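PDB 4ESQ: Serine/threonine protein kinase from Mycobacterium tuberculosis, which probably phosphorylates proteins on serine and threonine with ATP as a membrane receptor kinase, whose extracellular sensor domain forms this chain. Local coordinates for residues Gly52-Ser57 / Val143-Glu148; Val5-Leu10 / Val90-Thr95. All blocks are in the same frame, centred on the assembly; numbering follows the deposited sequence.

Interaction 1: residues Gly52-Ser57 / Val143-Glu148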
# COMPACT_ATOMS: atom_id res chain seq x y z
N GLY A 52 0.71 -1.97 -9.56
CA GLY A 52 0.80 -2.35 -8.16
C GLY A 52 1.93 -1.66 -7.44
O GLY A 52 1.90 -1.48 -6.22
N ALA A 53 2.96 -1.26 -8.19
CA ALA A 53 4.09 -0.56 -7.59
C ALA A 53 3.72 0.88 -7.26
O ALA A 53 4.42 1.53 -6.48
CB ALA A 53 5.29 -0.61 -8.51
N LEU A 54 2.64 1.38 -7.84
CA LEU A 54 2.16 2.73 -7.56
C LEU A 54 1.06 2.80 -6.50
O LEU A 54 1.03 3.73 -5.69
CB LEU A 54 1.60 3.38 -8.84
CG LEU A 54 2.66 3.70 -9.90
CD1 LEU A 54 2.03 3.94 -11.26
CD2 LEU A 54 3.51 4.88 -9.46
N TYR A 55 0.14 1.84 -6.55
CA TYR A 55 -1.09 1.90 -5.75
C TYR A 55 -1.41 0.59 -5.04
O TYR A 55 -1.13 -0.50 -5.56
CB TYR A 55 -2.27 2.23 -6.66
CG TYR A 55 -2.06 3.41 -7.59
CD1 TYR A 55 -1.77 4.67 -7.08
CD2 TYR A 55 -2.16 3.26 -8.97
CE1 TYR A 55 -1.59 5.76 -7.92
CE2 TYR A 55 -1.97 4.35 -9.82
CZ TYR A 55 -1.69 5.60 -9.29
OH TYR A 55 -1.49 6.68 -10.12
N THR A 56 -2.00 0.69 -3.85
CA THR A 56 -2.44 -0.49 -3.13
C THR A 56 -3.80 -0.93 -3.64
O THR A 56 -4.50 -0.17 -4.32
CB THR A 56 -2.61 -0.21 -1.62
OG1 THR A 56 -3.89 0.37 -1.38
CG2 THR A 56 -1.54 0.73 -1.13
N SER A 57 -4.17 -2.17 -3.30
CA SER A 57 -5.54 -2.65 -3.49
C SER A 57 -6.12 -2.51 -4.89
O SER A 57 -7.31 -2.24 -5.04
CB SER A 57 -6.48 -1.93 -2.51
OG SER A 57 -5.89 -1.76 -1.22
N VAL A 143 9.28 0.54 -1.87
CA VAL A 143 9.86 1.34 -2.94
C VAL A 143 9.29 2.75 -2.83
O VAL A 143 8.12 2.92 -2.50
CB VAL A 143 9.59 0.73 -4.35
CG1 VAL A 143 8.10 0.77 -4.69
CG2 VAL A 143 10.40 1.48 -5.42
N ILE A 144 10.14 3.74 -3.09
CA ILE A 144 9.71 5.13 -3.09
C ILE A 144 9.51 5.62 -4.52
O ILE A 144 10.35 5.39 -5.38
CB ILE A 144 10.72 6.02 -2.34
CG1 ILE A 144 10.71 5.68 -0.85
CG2 ILE A 144 10.40 7.49 -2.54
CD1 ILE A 144 11.84 6.31 -0.09
N ASP A 145 8.37 6.26 -4.78
CA ASP A 145 8.15 6.86 -6.09
C ASP A 145 7.96 8.36 -5.94
O ASP A 145 7.40 8.83 -4.96
CB ASP A 145 6.97 6.22 -6.81
CG ASP A 145 5.82 5.94 -5.89
OD1 ASP A 145 5.50 6.83 -5.07
OD2 ASP A 145 5.24 4.84 -5.97
N THR A 146 8.43 9.10 -6.92
CA THR A 146 8.50 10.55 -6.81
C THR A 146 7.74 11.17 -7.96
O THR A 146 8.00 10.84 -9.12
CB THR A 146 9.97 11.01 -6.87
OG1 THR A 146 10.71 10.36 -5.82
CG2 THR A 146 10.07 12.52 -6.73
N GLN A 147 6.79 12.05 -7.66
CA GLN A 147 6.00 12.68 -8.70
C GLN A 147 6.79 13.82 -9.34
O GLN A 147 7.40 14.62 -8.65
CB GLN A 147 4.66 13.21 -8.17
CG GLN A 147 3.87 13.97 -9.23
CD GLN A 147 2.43 14.31 -8.83
OE1 GLN A 147 2.12 14.45 -7.65
NE2 GLN A 147 1.56 14.42 -9.82
N GLU A 148 6.79 13.88 -10.67
CA GLU A 148 7.53 14.94 -11.38
C GLU A 148 7.14 16.35 -10.92
O GLU A 148 6.06 16.57 -10.37
CB GLU A 148 7.33 14.81 -12.89
CG GLU A 148 5.98 15.29 -13.39
CD GLU A 148 5.82 15.18 -14.90
OE1 GLU A 148 6.82 15.42 -15.61
OE2 GLU A 148 4.70 14.85 -15.36
O HOH W 1 2.84 5.20 -4.79
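Asp145 reaches from its strand toward the backbone of Ala53 and Leu54, and its OD2 does the touching. That oxygen stops 3.4 Å from Ala53 O. Both are acceptors, so the approach is not a bond, and the closeness of a carbonyl would tend to make a proton on this buried carboxylate somewhat easier to hold. A water that donates to Asp145 OD2 at 2.7 Å would partly offset this. The water sits between OD2 and Leu54 O, but its 2.5 Å distance to Leu54 O is so short that the details there are doubtful. Other acceptors elsewhere in the structure compete for its two protons, so its bonds may be shared.

The carboxylate gets there because Asp145 CG sits between its backbone N and carbonyl carbon (chi1 41°), which swings the group out toward the 52-57 backbone. Leu54 starts off pointing the other way, yet its branch comes back: CD2 approaches Asp145 OD2 to 3.9 Å, passing the carboxylate at a slant. The Leu54 CB, meanwhile, lies 3.6 Å above the centre of the Tyr55 ring. Two residues earlier on the strand, Val143 turns its CG1 toward Ala53 O at 4.2 Å, a loose methyl-to-carbonyl approach beside the carboxylate.

Phe131, on the neighbouring strand 125-131, touches Ala53, Leu54 and Asp145 alike. On the other side of strand 141-147, Asp145 pairs through its backbone with Cys155 of strand 154-162. The short helix 51-54 thus rests on the sheet, and the disulfide Cys50-Cys113 ties its start to the chain beyond helix 96-111.

Interaction 2: residues Val5-Leu10 / Val90-Thr95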
# COMPACT_ATOMS: atom_id res chain seq x y z
N VAL A 5 -6.07 -15.69 10.12
CA VAL A 5 -6.88 -14.55 10.54
C VAL A 5 -8.23 -14.61 9.83
O VAL A 5 -8.29 -14.84 8.63
CB VAL A 5 -6.18 -13.22 10.21
CG1 VAL A 5 -7.07 -12.05 10.60
CG2 VAL A 5 -4.83 -13.14 10.93
N ALA A 6 -9.30 -14.42 10.59
CA ALA A 6 -10.65 -14.42 10.02
C ALA A 6 -10.90 -13.16 9.20
O ALA A 6 -10.44 -12.08 9.56
CB ALA A 6 -11.68 -14.50 11.13
N GLU A 7 -11.64 -13.31 8.10
CA GLU A 7 -11.98 -12.18 7.25
C GLU A 7 -12.60 -11.06 8.06
O GLU A 7 -12.36 -9.88 7.79
CB GLU A 7 -13.00 -12.58 6.17
CG GLU A 7 -12.45 -13.40 5.01
CD GLU A 7 -13.54 -13.80 4.03
OE1 GLU A 7 -14.51 -13.03 3.86
OE2 GLU A 7 -13.43 -14.90 3.44
N GLU A 8 -13.39 -11.44 9.06
CA GLU A 8 -14.15 -10.45 9.82
C GLU A 8 -13.29 -9.66 10.80
O GLU A 8 -13.76 -8.70 11.42
CB GLU A 8 -15.34 -11.11 10.52
CG GLU A 8 -14.95 -12.18 11.52
CD GLU A 8 -15.17 -13.58 10.99
OE1 GLU A 8 -14.94 -13.83 9.78
OE2 GLU A 8 -15.57 -14.44 11.80
N ARG A 9 -12.02 -10.04 10.92
CA ARG A 9 -11.10 -9.37 11.84
C ARG A 9 -10.13 -8.43 11.13
O ARG A 9 -9.27 -7.84 11.77
CB ARG A 9 -10.32 -10.39 12.67
CG ARG A 9 -11.14 -11.01 13.82
CD ARG A 9 -11.36 -10.03 14.97
NE ARG A 9 -10.09 -9.68 15.61
CZ ARG A 9 -9.94 -8.72 16.52
NH1 ARG A 9 -10.99 -7.99 16.91
NH2 ARG A 9 -8.74 -8.49 17.04
N LEU A 10 -10.27 -8.30 9.81
CA LEU A 10 -9.34 -7.48 9.04
C LEU A 10 -9.29 -6.03 9.51
O LEU A 10 -8.21 -5.47 9.64
CB LEU A 10 -9.65 -7.55 7.54
CG LEU A 10 -9.29 -8.85 6.81
CD1 LEU A 10 -9.72 -8.79 5.33
CD2 LEU A 10 -7.81 -9.14 6.92
N VAL A 90 -5.32 -4.34 4.36
CA VAL A 90 -4.96 -5.72 4.63
C VAL A 90 -5.83 -6.63 3.78
O VAL A 90 -7.03 -6.38 3.57
CB VAL A 90 -5.10 -6.07 6.11
CG1 VAL A 90 -3.94 -5.45 6.88
CG2 VAL A 90 -6.44 -5.58 6.65
N VAL A 91 -5.23 -7.70 3.28
CA VAL A 91 -5.92 -8.58 2.35
C VAL A 91 -5.81 -10.00 2.86
O VAL A 91 -4.70 -10.49 3.11
CB VAL A 91 -5.31 -8.47 0.94
CG1 VAL A 91 -6.07 -9.38 -0.03
CG2 VAL A 91 -5.33 -7.01 0.44
N ALA A 92 -6.95 -10.66 3.03
CA ALA A 92 -6.98 -12.04 3.53
C ALA A 92 -6.90 -13.02 2.38
O ALA A 92 -7.49 -12.80 1.33
CB ALA A 92 -8.23 -12.29 4.35
N PHE A 93 -6.17 -14.10 2.60
CA PHE A 93 -6.08 -15.21 1.67
C PHE A 93 -6.45 -16.48 2.43
O PHE A 93 -6.45 -16.48 3.65
CB PHE A 93 -4.65 -15.33 1.13
CG PHE A 93 -4.28 -14.25 0.16
CD1 PHE A 93 -3.89 -13.00 0.61
CD2 PHE A 93 -4.33 -14.49 -1.20
CE1 PHE A 93 -3.55 -12.00 -0.29
CE2 PHE A 93 -3.99 -13.50 -2.11
CZ PHE A 93 -3.60 -12.24 -1.65
N PRO A 94 -6.77 -17.56 1.71
CA PRO A 94 -7.18 -18.79 2.40
C PRO A 94 -6.05 -19.39 3.23
O PRO A 94 -6.30 -19.98 4.28
CB PRO A 94 -7.55 -19.73 1.26
CG PRO A 94 -7.86 -18.83 0.11
CD PRO A 94 -6.98 -17.63 0.26
N THR A 95 -4.82 -19.23 2.76
CA THR A 95 -3.65 -19.81 3.41
C THR A 95 -2.48 -18.85 3.38
O THR A 95 -2.44 -17.92 2.58
CB THR A 95 -3.19 -21.08 2.69
OG1 THR A 95 -2.87 -20.75 1.33
CG2 THR A 95 -4.31 -22.14 2.69
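Leu10 lays its isobutyl group over Val90 and Ala92, straddling two residues of the strand that present the same face. Its CD2 meets Val90 CG2 at 3.8 Å, while its CD1 packs on Ala92 CB at 3.9 Å. The fork is therefore shared out, one methyl leaning to each partner, although CD2 also lies 4.1 Å from Ala92 CB. With CG beside the backbone N (chi1 -73°) and the chain extended beyond it (chi2 177°), the fork is lowered onto the strand at a slant, leaning toward Ala92, and the leucine runs past Val90 in the opposite sense.

Val90 makes the tighter approach with the same methyl: its CG2 stands 3.5 Å from Leu10 O, against the carbonyl as well as the side chain. At the other end, Glu7, an exposed residue, covers Ala92 only lightly with its CG, which is 4.4 Å from Ala92 CB.

Strand 84-92 is an inner strand of the antiparallel sheet, paired with 69-76 and 165-173, in a domain whose family belongs to the Mog1p/PsbP clan. Val90 and Ala92 turn to the face covered by the N-terminal segment; Val91 and Phe93 point away from it, and Phe93 packs against Phe102 of helix 96-111.

The N-terminal segment enters a 3-10 turn at Glu7, with Arg9 N bonded to Ala6 O at 2.9 Å and a weak bond from Leu10 N to Glu7 O; this turn brings Glu7 and Leu10 round to the strand together. Asn164 binds both Val5 N and Phe93 O, and Arg9 forms a salt bridge with Glu194 at the C-terminal end of the chain.

Both contacts use the one antiparallel sheet, but at separate places on it: their centres are 24 Å apart, on opposite sides of the chain's centre, with nearest atoms about 6 Å apart and not touching. Strand 84-92, used by interaction 2, is separated from strand 141-147, used by interaction 1, by strands 165-173 and 154-162. Along the chain the segments alternate: 5-10, 52-57, 90-95, 143-148. The N-terminal turn and the short helix 51-54, both from the first third of the chain, thus cover the same sheet, on strands that come much later in the sequence. Interaction 2 lies on the face turned away from helix 96-111, since Phe93, pointing the other way, packs on that helix.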